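Local coordinates for acyl-CoA dehydrogenase domain protein Tcur3481 (Thermomonospora curvata, PDB 6WY9) that binds FAD and probably acts as an acyl-CoA dehydrogenase, at residues Ala228-Gly233 with Phe334-Gln339; Asp221-Ala226 with Gly342-Ala347; Gly14-Ile19 with Leu75-Arg80; Gly69-Leu74 with Pro89-Ala94. All blocks are in the same frame, centred on the assembly; numbering follows the deposited sequence.

Contact 1. Residues Ala228-Gly233 with Phe334-Gln339; sequences AAVQLG and FLWGKQ
Gln-231 on helix 228-233 reaches the backbone of Gly-337 on helix 334-339. The polar part is one hydrogen bond. Gln-231 NE2 gives an N-H to Gly-337 O at 3.1 Å, and the bond is nearly straight at 173°. The acceptor lies in the plane of the Gln-231 amide, so the N-H points directly at it. The stronger partner of Gln-231 NE2 is Ala-304 O on helix 295-319; one amide group thus joins three helices. Gln-231 OE1 is buried and has no polar partner in the model; it rests 3.3 Å from Gly-337 CA. With an alanine here, Gly-337 O and Ala-304 O would probably lose this shared donor, and a gap would open between the helices.

The apolar part is Val-230 against Trp-336. Val-230 CG1 meets the indole at its edge, near the ring plane, 3.9 Å from Trp-336 CZ3. CG1 stands anti to the backbone N (chi1 179°), which carries this methyl to the indole. The other methyl, CG2, packs on Leu-75 of helix 67-80.

The two segments run roughly antiparallel, 150° between their directions. This is helix packing inside the C-terminal all-helical domain of the acyl-CoA dehydrogenase fold.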
loop_
_atom_site.group_PDB
_atom_site.type_symbol
_atom_site.label_atom_id
_atom_site.label_comp_id
_atom_site.label_asym_id
_atom_site.label_seq_id
_atom_site.Cartn_x
_atom_site.Cartn_y
_atom_site.Cartn_z
ATOM N N ALA B 228 8.168 -18.412 -8.540
ATOM C CA ALA B 228 7.234 -17.428 -9.069
ATOM C C ALA B 228 6.203 -18.087 -9.978
ATOM O O ALA B 228 5.043 -17.674 -9.982
ATOM C CB ALA B 228 7.978 -16.323 -9.791
ATOM N N ALA B 229 6.579 -19.144 -10.716
ATOM C CA ALA B 229 5.568 -19.819 -11.542
ATOM C C ALA B 229 4.475 -20.452 -10.679
ATOM O O ALA B 229 3.276 -20.344 -10.990
ATOM C CB ALA B 229 6.223 -20.871 -12.451
ATOM N N VAL B 230 4.866 -21.124 -9.587
ATOM C CA VAL B 230 3.865 -21.740 -8.708
ATOM C C VAL B 230 2.973 -20.655 -8.116
ATOM O O VAL B 230 1.741 -20.789 -8.045
ATOM C CB VAL B 230 4.559 -22.550 -7.590
ATOM C CG1 VAL B 230 3.504 -23.183 -6.642
ATOM C CG2 VAL B 230 5.532 -23.591 -8.178
ATOM N N GLN B 231 3.591 -19.558 -7.682
ATOM C CA GLN B 231 2.829 -18.497 -7.048
ATOM C C GLN B 231 1.835 -17.909 -8.030
ATOM O O GLN B 231 0.718 -17.534 -7.653
ATOM C CB GLN B 231 3.771 -17.395 -6.532
ATOM C CG GLN B 231 3.063 -16.348 -5.631
ATOM C CD GLN B 231 2.869 -16.866 -4.226
ATOM O OE1 GLN B 231 2.466 -18.023 -4.032
ATOM N NE2 GLN B 231 3.161 -16.020 -3.226
ATOM N N LEU B 232 2.260 -17.718 -9.271
ATOM C CA LEU B 232 1.302 -17.234 -10.258
ATOM C C LEU B 232 0.078 -18.148 -10.300
ATOM O O LEU B 232 -1.060 -17.664 -10.350
ATOM C CB LEU B 232 1.963 -17.165 -11.635
ATOM C CG LEU B 232 1.045 -16.768 -12.817
ATOM C CD1 LEU B 232 0.425 -15.296 -12.641
ATOM C CD2 LEU B 232 1.895 -16.893 -14.093
ATOM N N GLY B 233 0.292 -19.474 -10.292
ATOM C CA GLY B 233 -0.837 -20.390 -10.348
ATOM C C GLY B 233 -1.672 -20.345 -9.074
ATOM O O GLY B 233 -2.910 -20.321 -9.125
ATOM N N PHE B 334 -4.111 -19.591 0.571
ATOM C CA PHE B 334 -3.462 -18.726 1.559
ATOM C C PHE B 334 -2.180 -19.370 2.097
ATOM O O PHE B 334 -1.123 -18.718 2.179
ATOM C CB PHE B 334 -4.427 -18.408 2.725
ATOM C CG PHE B 334 -3.808 -17.501 3.725
ATOM C CD1 PHE B 334 -3.552 -16.180 3.398
ATOM C CD2 PHE B 334 -3.376 -17.985 4.952
ATOM C CE1 PHE B 334 -2.904 -15.315 4.307
ATOM C CE2 PHE B 334 -2.745 -17.136 5.864
ATOM C CZ PHE B 334 -2.509 -15.786 5.535
ATOM N N LEU B 335 -2.262 -20.651 2.501
ATOM C CA LEU B 335 -1.095 -21.319 3.091
ATOM C C LEU B 335 0.057 -21.426 2.078
ATOM O O LEU B 335 1.215 -21.156 2.416
ATOM C CB LEU B 335 -1.467 -22.712 3.627
ATOM C CG LEU B 335 -2.532 -22.753 4.747
ATOM C CD1 LEU B 335 -2.794 -24.199 5.174
ATOM C CD2 LEU B 335 -1.995 -21.890 5.925
ATOM N N TRP B 336 -0.240 -21.876 0.849
ATOM C CA TRP B 336 0.772 -21.928 -0.209
ATOM C C TRP B 336 1.339 -20.543 -0.529
ATOM O O TRP B 336 2.563 -20.364 -0.633
ATOM C CB TRP B 336 0.175 -22.547 -1.485
ATOM C CG TRP B 336 0.145 -24.064 -1.467
ATOM C CD1 TRP B 336 -0.350 -24.858 -0.482
ATOM C CD2 TRP B 336 0.623 -24.954 -2.507
ATOM N NE1 TRP B 336 -0.223 -26.184 -0.836
ATOM C CE2 TRP B 336 0.375 -26.267 -2.073
ATOM C CE3 TRP B 336 1.217 -24.752 -3.762
ATOM C CZ2 TRP B 336 0.721 -27.404 -2.842
ATOM C CZ3 TRP B 336 1.546 -25.894 -4.541
ATOM C CH2 TRP B 336 1.299 -27.194 -4.070
ATOM N N GLY B 337 0.462 -19.558 -0.737
ATOM C CA GLY B 337 0.934 -18.232 -1.109
ATOM C C GLY B 337 1.865 -17.664 -0.061
ATOM O O GLY B 337 2.942 -17.151 -0.378
ATOM N N LYS B 338 1.461 -17.786 1.202
ATOM C CA LYS B 338 2.227 -17.287 2.334
ATOM C C LYS B 338 3.592 -17.975 2.402
ATOM O O LYS B 338 4.634 -17.316 2.512
ATOM C CB LYS B 338 1.371 -17.499 3.605
ATOM C CG LYS B 338 2.030 -17.383 4.960
ATOM C CD LYS B 338 1.681 -16.044 5.683
ATOM C CE LYS B 338 2.506 -15.851 6.990
ATOM N NZ LYS B 338 2.512 -14.381 7.486
ATOM N N GLN B 339 3.620 -19.306 2.308
ATOM C CA GLN B 339 4.911 -19.990 2.370
ATOM C C GLN B 339 5.808 -19.596 1.192
ATOM O O GLN B 339 7.004 -19.308 1.367
ATOM C CB GLN B 339 4.741 -21.520 2.355
ATOM C CG GLN B 339 6.163 -22.146 2.496
ATOM C CD GLN B 339 6.112 -23.571 2.987
ATOM O OE1 GLN B 339 5.342 -23.891 3.895
ATOM N NE2 GLN B 339 6.945 -24.428 2.407
#

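Contact 2. Residues Asp221-Ala226 with Gly342-Ala347; sequences DVARTA and GTLGGA
Leu-344 packs on Ala-223 and Arg-224, where a type II beta turn, Gly-342 to Gly-345, meets a long helix of the C-terminal helical domain. The turn joins helix 330-340 to helix 347-362. Leu-344 has a positive phi of 70° and directs its side chain at helix 221-226. Its chain is extended past CG, with CD1 anti to CA (chi2 -177°), and this branch touches. Leu-344 CD1 lies 3.8 Å from Ala-223 CB. The same methyl lies 4.0 Å from Arg-224 CG, so it sits over the root of the arginine chain.

Arg-224 CG lies beside the backbone N (chi1 -72°), and the chain then runs extended from CG to NE. This straight chain carries the guanidinium past the leucine. At its edge, in plane, it meets Asp-221 OD1, and Arg-224 NH1 forms a long salt bridge of 3.6 Å to that oxygen. The group also lies close to the like-charged Arg-353. Beyond the turn's own N-H bond from Gly-345 to Gly-342 O, Leu-344 N also bonds to Glu-124 OE2, a second hold on the turn.

A water links the two segments: it accepts from Arg-224 NE at 2.7 Å and donates weakly to Leu-344 O at 3.4 Å.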
loop_
_atom_site.group_PDB
_atom_site.type_symbol
_atom_site.label_atom_id
_atom_site.label_comp_id
_atom_site.label_asym_id
_atom_site.label_seq_id
_atom_site.Cartn_x
_atom_site.Cartn_y
_atom_site.Cartn_z
ATOM N N ASP B 221 18.664 -18.519 -9.434
ATOM C CA ASP B 221 17.811 -17.813 -10.394
ATOM C C ASP B 221 16.667 -18.691 -10.916
ATOM O O ASP B 221 15.520 -18.232 -11.052
ATOM C CB ASP B 221 18.655 -17.312 -11.552
ATOM C CG ASP B 221 19.385 -16.031 -11.199
ATOM O OD1 ASP B 221 19.040 -15.417 -10.159
ATOM O OD2 ASP B 221 20.280 -15.651 -11.964
ATOM N N VAL B 222 16.971 -19.940 -11.253
ATOM C CA VAL B 222 15.942 -20.858 -11.729
ATOM C C VAL B 222 14.922 -21.139 -10.636
ATOM O O VAL B 222 13.713 -21.182 -10.899
ATOM C CB VAL B 222 16.585 -22.160 -12.227
ATOM C CG1 VAL B 222 15.486 -23.253 -12.432
ATOM C CG2 VAL B 222 17.393 -21.901 -13.480
ATOM N N ALA B 223 15.389 -21.376 -9.404
ATOM C CA ALA B 223 14.458 -21.651 -8.302
ATOM C C ALA B 223 13.543 -20.458 -8.034
ATOM O O ALA B 223 12.350 -20.632 -7.734
ATOM C CB ALA B 223 15.224 -21.987 -7.022
ATOM N N ARG B 224 14.107 -19.245 -8.073
ATOM C CA ARG B 224 13.287 -18.042 -7.908
ATOM C C ARG B 224 12.213 -17.971 -8.986
ATOM O O ARG B 224 11.044 -17.626 -8.711
ATOM C CB ARG B 224 14.170 -16.788 -7.954
ATOM C CG ARG B 224 15.060 -16.585 -6.690
ATOM C CD ARG B 224 15.993 -15.357 -6.778
ATOM N NE ARG B 224 16.765 -15.137 -5.525
ATOM C CZ ARG B 224 18.093 -15.036 -5.446
ATOM N NH1 ARG B 224 18.848 -15.145 -6.552
ATOM N NH2 ARG B 224 18.682 -14.827 -4.250
ATOM N N THR B 225 12.612 -18.248 -10.234
ATOM C CA THR B 225 11.691 -18.222 -11.367
ATOM C C THR B 225 10.630 -19.300 -11.202
ATOM O O THR B 225 9.441 -19.048 -11.381
ATOM C CB THR B 225 12.493 -18.398 -12.666
ATOM O OG1 THR B 225 13.471 -17.353 -12.761
ATOM C CG2 THR B 225 11.604 -18.352 -13.893
ATOM N N ALA B 226 11.054 -20.506 -10.816
ATOM C CA ALA B 226 10.117 -21.604 -10.628
ATOM C C ALA B 226 9.124 -21.306 -9.497
ATOM O O ALA B 226 7.925 -21.601 -9.613
ATOM C CB ALA B 226 10.919 -22.896 -10.354
ATOM N N GLY B 342 7.918 -16.352 1.180
ATOM C CA GLY B 342 9.118 -16.291 2.015
ATOM C C GLY B 342 10.229 -17.263 1.605
ATOM O O GLY B 342 11.286 -17.312 2.250
ATOM N N THR B 343 10.005 -18.052 0.554
ATOM C CA THR B 343 10.932 -19.142 0.222
ATOM C C THR B 343 12.098 -18.539 -0.547
ATOM O O THR B 343 11.890 -17.799 -1.514
ATOM C CB THR B 343 10.205 -20.223 -0.564
ATOM O OG1 THR B 343 9.094 -20.644 0.263
ATOM C CG2 THR B 343 11.162 -21.448 -0.864
ATOM N N LEU B 344 13.309 -18.798 -0.048
ATOM C CA LEU B 344 14.548 -18.142 -0.418
ATOM C C LEU B 344 14.588 -16.705 0.058
ATOM O O LEU B 344 15.412 -15.934 -0.424
ATOM C CB LEU B 344 14.823 -18.175 -1.933
ATOM C CG LEU B 344 14.733 -19.563 -2.544
ATOM C CD1 LEU B 344 15.076 -19.602 -4.069
ATOM C CD2 LEU B 344 15.557 -20.607 -1.725
ATOM N N GLY B 345 13.740 -16.325 1.007
ATOM C CA GLY B 345 13.662 -14.934 1.405
ATOM C C GLY B 345 12.353 -14.281 0.970
ATOM O O GLY B 345 11.688 -14.712 0.020
ATOM N N GLY B 346 11.951 -13.247 1.722
ATOM C CA GLY B 346 10.696 -12.553 1.480
ATOM C C GLY B 346 10.890 -11.294 0.644
ATOM O O GLY B 346 11.972 -11.031 0.099
ATOM N N ALA B 347 9.799 -10.500 0.549
ATOM C CA ALA B 347 9.780 -9.334 -0.346
ATOM C C ALA B 347 10.872 -8.314 0.019
ATOM O O ALA B 347 11.580 -7.800 -0.864
ATOM C CB ALA B 347 8.384 -8.684 -0.299
HETATM O O HOH W 1 14.912 -14.713 -3.538
#

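Contact 3. Residues Gly14-Ile19 with Leu75-Arg80; sequences GLARQI and LEEQGR
A salt-bridge network joins two helices of the N-terminal helical domain, with Arg-17 of helix 14-19 and Glu-77 of helix 75-80 at its centre. The two segments run side by side in nearly the same direction, 26° apart. Arg-17 leaves its helix with CG anti to the backbone N (chi1 -180°) and bends at chi3, which brings the guanidinium across to the glutamate. Arg-17 NE donates to Glu-77 OE1 at 2.9 Å. The donor meets Glu-77 OE1 from above the carboxylate plane, and the oxygen itself lies somewhat out of the guanidinium plane. Arg-17 NH2 is modelled very near Glu-77 OE2, and the exact length of that second link is doubtful. The two flat groups are turned 71° against each other, so they do not lie in a common plane.

Arg-80 shares the same glutamate: Arg-80 NH1 forms a salt bridge to Glu-77 OE2 at 2.7 Å. Arg-17 NH2 lies over one face of the Arg-80 guanidinium, offset toward its rim. The carboxylate between the two arginines probably offsets their like charges. Arg-80 NH2 adds a weak bond to Glu-76 OE2. Were Arg-17 a methionine, Glu-77 OE1 would probably lose its donor from the other helix, and the carboxylate would be freer to turn.

Nearer the backbones, Ala-16 CB touches Glu-77 CB at 4.0 Å. Phe-20 and Gln-13 of helix 5-23 also pack on Glu-77. On another side of helix 67-80, Leu-75 packs on helix 215-248 and helix 87-100.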
loop_
_atom_site.group_PDB
_atom_site.type_symbol
_atom_site.label_atom_id
_atom_site.label_comp_id
_atom_site.label_asym_id
_atom_site.label_seq_id
_atom_site.Cartn_x
_atom_site.Cartn_y
_atom_site.Cartn_z
ATOM N N GLY B 14 -2.887 -28.287 -20.939
ATOM C CA GLY B 14 -4.133 -29.030 -20.835
ATOM C C GLY B 14 -3.954 -30.371 -20.151
ATOM O O GLY B 14 -4.797 -30.795 -19.352
ATOM N N LEU B 15 -2.863 -31.066 -20.463
ATOM C CA LEU B 15 -2.617 -32.367 -19.850
ATOM C C LEU B 15 -2.432 -32.215 -18.344
ATOM O O LEU B 15 -3.057 -32.934 -17.548
ATOM C CB LEU B 15 -1.394 -33.008 -20.507
ATOM C CG LEU B 15 -0.960 -34.442 -20.242
ATOM C CD1 LEU B 15 -2.176 -35.354 -20.191
ATOM C CD2 LEU B 15 0.056 -34.919 -21.332
ATOM N N ALA B 16 -1.567 -31.279 -17.936
ATOM C CA ALA B 16 -1.354 -31.061 -16.509
ATOM C C ALA B 16 -2.656 -30.671 -15.826
ATOM O O ALA B 16 -2.981 -31.174 -14.743
ATOM C CB ALA B 16 -0.286 -29.994 -16.281
ATOM N N ARG B 17 -3.437 -29.818 -16.472
ATOM C CA ARG B 17 -4.697 -29.389 -15.884
ATOM C C ARG B 17 -5.619 -30.571 -15.622
ATOM O O ARG B 17 -6.262 -30.642 -14.570
ATOM C CB ARG B 17 -5.374 -28.377 -16.796
ATOM C CG ARG B 17 -6.688 -27.866 -16.255
ATOM C CD ARG B 17 -7.059 -26.544 -16.962
ATOM N NE ARG B 17 -6.202 -25.415 -16.553
ATOM C CZ ARG B 17 -6.028 -24.279 -17.240
ATOM N NH1 ARG B 17 -6.630 -24.075 -18.406
ATOM N NH2 ARG B 17 -5.233 -23.334 -16.764
ATOM N N GLN B 18 -5.711 -31.508 -16.574
ATOM C CA GLN B 18 -6.613 -32.636 -16.389
ATOM C C GLN B 18 -6.127 -33.526 -15.258
ATOM O O GLN B 18 -6.921 -34.013 -14.443
ATOM C CB GLN B 18 -6.720 -33.454 -17.675
ATOM C CG GLN B 18 -7.687 -34.627 -17.541
ATOM C CD GLN B 18 -9.130 -34.175 -17.378
ATOM O OE1 GLN B 18 -9.768 -34.401 -16.334
ATOM N NE2 GLN B 18 -9.650 -33.511 -18.405
ATOM N N ILE B 19 -4.820 -33.782 -15.218
ATOM C CA ILE B 19 -4.290 -34.672 -14.193
ATOM C C ILE B 19 -4.462 -34.036 -12.810
ATOM O O ILE B 19 -4.951 -34.672 -11.863
ATOM C CB ILE B 19 -2.831 -35.021 -14.527
ATOM C CG1 ILE B 19 -2.809 -35.900 -15.793
ATOM C CG2 ILE B 19 -2.050 -35.674 -13.328
ATOM C CD1 ILE B 19 -1.397 -36.153 -16.245
ATOM N N LEU B 75 4.444 -25.823 -13.468
ATOM C CA LEU B 75 4.353 -25.327 -12.093
ATOM C C LEU B 75 3.162 -24.397 -11.907
ATOM O O LEU B 75 2.584 -24.324 -10.807
ATOM C CB LEU B 75 5.661 -24.593 -11.694
ATOM C CG LEU B 75 6.879 -25.527 -11.578
ATOM C CD1 LEU B 75 8.151 -24.768 -11.148
ATOM C CD2 LEU B 75 6.569 -26.728 -10.634
ATOM N N GLU B 76 2.857 -23.598 -12.933
ATOM C CA GLU B 76 1.725 -22.704 -12.822
ATOM C C GLU B 76 0.422 -23.497 -12.710
ATOM O O GLU B 76 -0.434 -23.188 -11.864
ATOM C CB GLU B 76 1.692 -21.736 -14.009
ATOM C CG GLU B 76 0.484 -20.822 -13.950
ATOM C CD GLU B 76 0.385 -19.824 -15.114
ATOM O OE1 GLU B 76 1.254 -19.819 -16.011
ATOM O OE2 GLU B 76 -0.589 -19.036 -15.123
ATOM N N GLU B 77 0.244 -24.526 -13.538
ATOM C CA GLU B 77 -0.927 -25.387 -13.341
ATOM C C GLU B 77 -0.908 -26.054 -11.980
ATOM O O GLU B 77 -1.962 -26.245 -11.372
ATOM C CB GLU B 77 -1.021 -26.495 -14.397
ATOM C CG GLU B 77 -1.688 -26.059 -15.627
ATOM C CD GLU B 77 -3.064 -25.421 -15.415
ATOM O OE1 GLU B 77 -3.999 -25.970 -14.767
ATOM O OE2 GLU B 77 -3.201 -24.350 -15.968
ATOM N N GLN B 78 0.260 -26.502 -11.524
ATOM C CA GLN B 78 0.298 -27.116 -10.205
ATOM C C GLN B 78 -0.200 -26.149 -9.133
ATOM O O GLN B 78 -1.030 -26.516 -8.287
ATOM C CB GLN B 78 1.700 -27.617 -9.860
ATOM C CG GLN B 78 1.758 -27.952 -8.367
ATOM C CD GLN B 78 3.131 -28.188 -7.826
ATOM O OE1 GLN B 78 4.141 -27.656 -8.336
ATOM N NE2 GLN B 78 3.197 -28.944 -6.740
ATOM N N GLY B 79 0.280 -24.898 -9.153
ATOM C CA GLY B 79 -0.182 -23.939 -8.154
ATOM C C GLY B 79 -1.664 -23.634 -8.256
ATOM O O GLY B 79 -2.331 -23.401 -7.240
ATOM N N ARG B 80 -2.214 -23.650 -9.475
ATOM C CA ARG B 80 -3.653 -23.417 -9.634
ATOM C C ARG B 80 -4.498 -24.385 -8.807
ATOM O O ARG B 80 -5.630 -24.061 -8.420
ATOM C CB ARG B 80 -4.021 -23.560 -11.099
ATOM C CG ARG B 80 -4.480 -22.328 -11.736
ATOM C CD ARG B 80 -4.661 -22.587 -13.205
ATOM N NE ARG B 80 -4.445 -21.370 -13.963
ATOM C CZ ARG B 80 -3.364 -21.116 -14.692
ATOM N NH1 ARG B 80 -2.372 -22.007 -14.793
ATOM N NH2 ARG B 80 -3.287 -19.957 -15.342
#

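Contact 4. Residues Gly69-Leu74 with Pro89-Ala94; sequences GALCVL and PTLVAA
Leu-71 and Leu-91 meet between two antiparallel helices of the N-terminal helical domain of the acyl-CoA dehydrogenase fold. The helix directions differ by 176°, and the segment axes come no closer than 11.4 Å. That spacing is filled by branched apolar side chains.

Leu-71 can be followed outward. Its CB points toward helix 89-94 but lies too far back to touch it. CG stands anti to the backbone N (chi1 176°), which carries the fork of the side chain straight out across the gap. CG itself makes no close contact either; the two methyls do the work. CD1 turns to Leu-91 and lies 3.7 Å from Leu-91 CD1. The same Leu-71 CD1 is also 3.8 Å from Leu-91 CB, so it rests along the inner part of that side chain as well as at its end. CD2 takes the other direction and comes to 4.2 Å from Val-92 CG2, a looser touch. One leucine thus spans two successive residues of the facing helix. The Leu-71 and Val-92 side chains cross at about a right angle.

Around this pair, Val-92 also packs on Val-222 and Ala-226 of helix 215-248. Leu-74 touches Ala-16 of helix 5-23, and Leu-71 reaches Ala-56 in a loop. The helix pair is therefore covered by helices of both the N-terminal and C-terminal parts of the chain.

Leu-74 stands one turn further along and approaches Leu-91 crosswise. Its methyl CD2 ends 3.9 Å from Leu-91 CD1, so that single leucine methyl is touched by both Leu-71 and Leu-74.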
loop_
_atom_site.group_PDB
_atom_site.type_symbol
_atom_site.label_atom_id
_atom_site.label_comp_id
_atom_site.label_asym_id
_atom_site.label_seq_id
_atom_site.Cartn_x
_atom_site.Cartn_y
_atom_site.Cartn_z
ATOM N N GLY B 69 10.776 -22.897 -19.678
ATOM C CA GLY B 69 9.412 -22.511 -20.040
ATOM C C GLY B 69 8.389 -23.598 -19.778
ATOM O O GLY B 69 7.307 -23.343 -19.215
ATOM N N ALA B 70 8.690 -24.825 -20.221
ATOM C CA ALA B 70 7.782 -25.938 -19.954
ATOM C C ALA B 70 7.653 -26.173 -18.451
ATOM O O ALA B 70 6.553 -26.442 -17.943
ATOM C CB ALA B 70 8.272 -27.217 -20.657
ATOM N N LEU B 71 8.772 -26.091 -17.723
ATOM C CA LEU B 71 8.695 -26.246 -16.281
ATOM C C LEU B 71 7.740 -25.212 -15.685
ATOM O O LEU B 71 6.864 -25.543 -14.873
ATOM C CB LEU B 71 10.086 -26.120 -15.656
ATOM C CG LEU B 71 10.010 -26.180 -14.120
ATOM C CD1 LEU B 71 9.326 -27.476 -13.628
ATOM C CD2 LEU B 71 11.397 -25.948 -13.465
ATOM N N CYS B 72 7.851 -23.967 -16.130
ATOM C CA CYS B 72 6.994 -22.924 -15.555
ATOM C C CYS B 72 5.523 -23.147 -15.906
ATOM O O CYS B 72 4.636 -22.851 -15.094
ATOM C CB CYS B 72 7.475 -21.557 -16.010
ATOM S SG CYS B 72 9.052 -21.080 -15.153
ATOM N N VAL B 73 5.235 -23.665 -17.106
ATOM C CA VAL B 73 3.850 -23.957 -17.465
ATOM C C VAL B 73 3.302 -25.031 -16.543
ATOM O O VAL B 73 2.197 -24.909 -16.003
ATOM C CB VAL B 73 3.755 -24.361 -18.956
ATOM C CG1 VAL B 73 2.387 -24.921 -19.315
ATOM C CG2 VAL B 73 4.039 -23.163 -19.828
ATOM N N LEU B 74 4.094 -26.083 -16.310
ATOM C CA LEU B 74 3.665 -27.143 -15.402
ATOM C C LEU B 74 3.495 -26.633 -13.967
ATOM O O LEU B 74 2.528 -27.003 -13.289
ATOM C CB LEU B 74 4.666 -28.294 -15.435
ATOM C CG LEU B 74 4.443 -29.442 -14.455
ATOM C CD1 LEU B 74 3.151 -30.253 -14.783
ATOM C CD2 LEU B 74 5.676 -30.368 -14.428
ATOM N N PRO B 89 11.138 -28.742 -6.314
ATOM C CA PRO B 89 12.421 -29.257 -5.783
ATOM C C PRO B 89 13.061 -30.298 -6.695
ATOM O O PRO B 89 14.256 -30.209 -6.995
ATOM C CB PRO B 89 12.040 -29.828 -4.405
ATOM C CG PRO B 89 10.767 -29.085 -4.024
ATOM C CD PRO B 89 10.027 -28.959 -5.365
ATOM N N THR B 90 12.291 -31.278 -7.175
ATOM C CA THR B 90 12.873 -32.315 -8.018
ATOM C C THR B 90 13.335 -31.756 -9.356
ATOM O O THR B 90 14.433 -32.092 -9.822
ATOM C CB THR B 90 11.862 -33.449 -8.244
ATOM O OG1 THR B 90 11.711 -34.185 -7.028
ATOM C CG2 THR B 90 12.338 -34.416 -9.327
ATOM N N LEU B 91 12.489 -30.934 -10.019
ATOM C CA LEU B 91 12.794 -30.543 -11.403
ATOM C C LEU B 91 13.795 -29.390 -11.488
ATOM O O LEU B 91 14.562 -29.331 -12.453
ATOM C CB LEU B 91 11.504 -30.188 -12.172
ATOM C CG LEU B 91 10.614 -31.436 -12.420
ATOM C CD1 LEU B 91 9.274 -31.159 -13.169
ATOM C CD2 LEU B 91 11.427 -32.567 -13.127
ATOM N N VAL B 92 13.782 -28.450 -10.530
ATOM C CA VAL B 92 14.880 -27.480 -10.451
ATOM C C VAL B 92 16.206 -28.200 -10.176
ATOM O O VAL B 92 17.238 -27.897 -10.794
ATOM C CB VAL B 92 14.583 -26.385 -9.395
ATOM C CG1 VAL B 92 15.800 -25.484 -9.157
ATOM C CG2 VAL B 92 13.339 -25.506 -9.804
ATOM N N ALA B 93 16.212 -29.168 -9.255
ATOM C CA ALA B 93 17.455 -29.910 -9.048
ATOM C C ALA B 93 17.872 -30.612 -10.327
ATOM O O ALA B 93 19.061 -30.633 -10.676
ATOM C CB ALA B 93 17.304 -30.918 -7.908
ATOM N N ALA B 94 16.897 -31.174 -11.064
ATOM C CA ALA B 94 17.253 -31.931 -12.260
ATOM C C ALA B 94 17.785 -31.012 -13.353
ATOM O O ALA B 94 18.704 -31.385 -14.098
ATOM C CB ALA B 94 16.045 -32.741 -12.764
#

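In the fold
From the N terminus, helix 5-23 returns to helix 67-80 in contact 3, closing a loop of 55 residues. Contact 4 then closes a short loop of 14 residues between helix 67-80 and helix 87-100. Contacts 3 and 4 cross along the chain, since their segments alternate, and both use helix 67-80. After the strands comes helix 215-248, which serves contacts 1 and 2. Contact 1 is nested inside the loop that contact 2 closes. The two pairs also touch: Leu-75 and Cys-72 of helix 67-80 and Val-92 of helix 87-100 pack on helix 215-248. The N-terminal helices are thereby tied to the C-terminal helical domain.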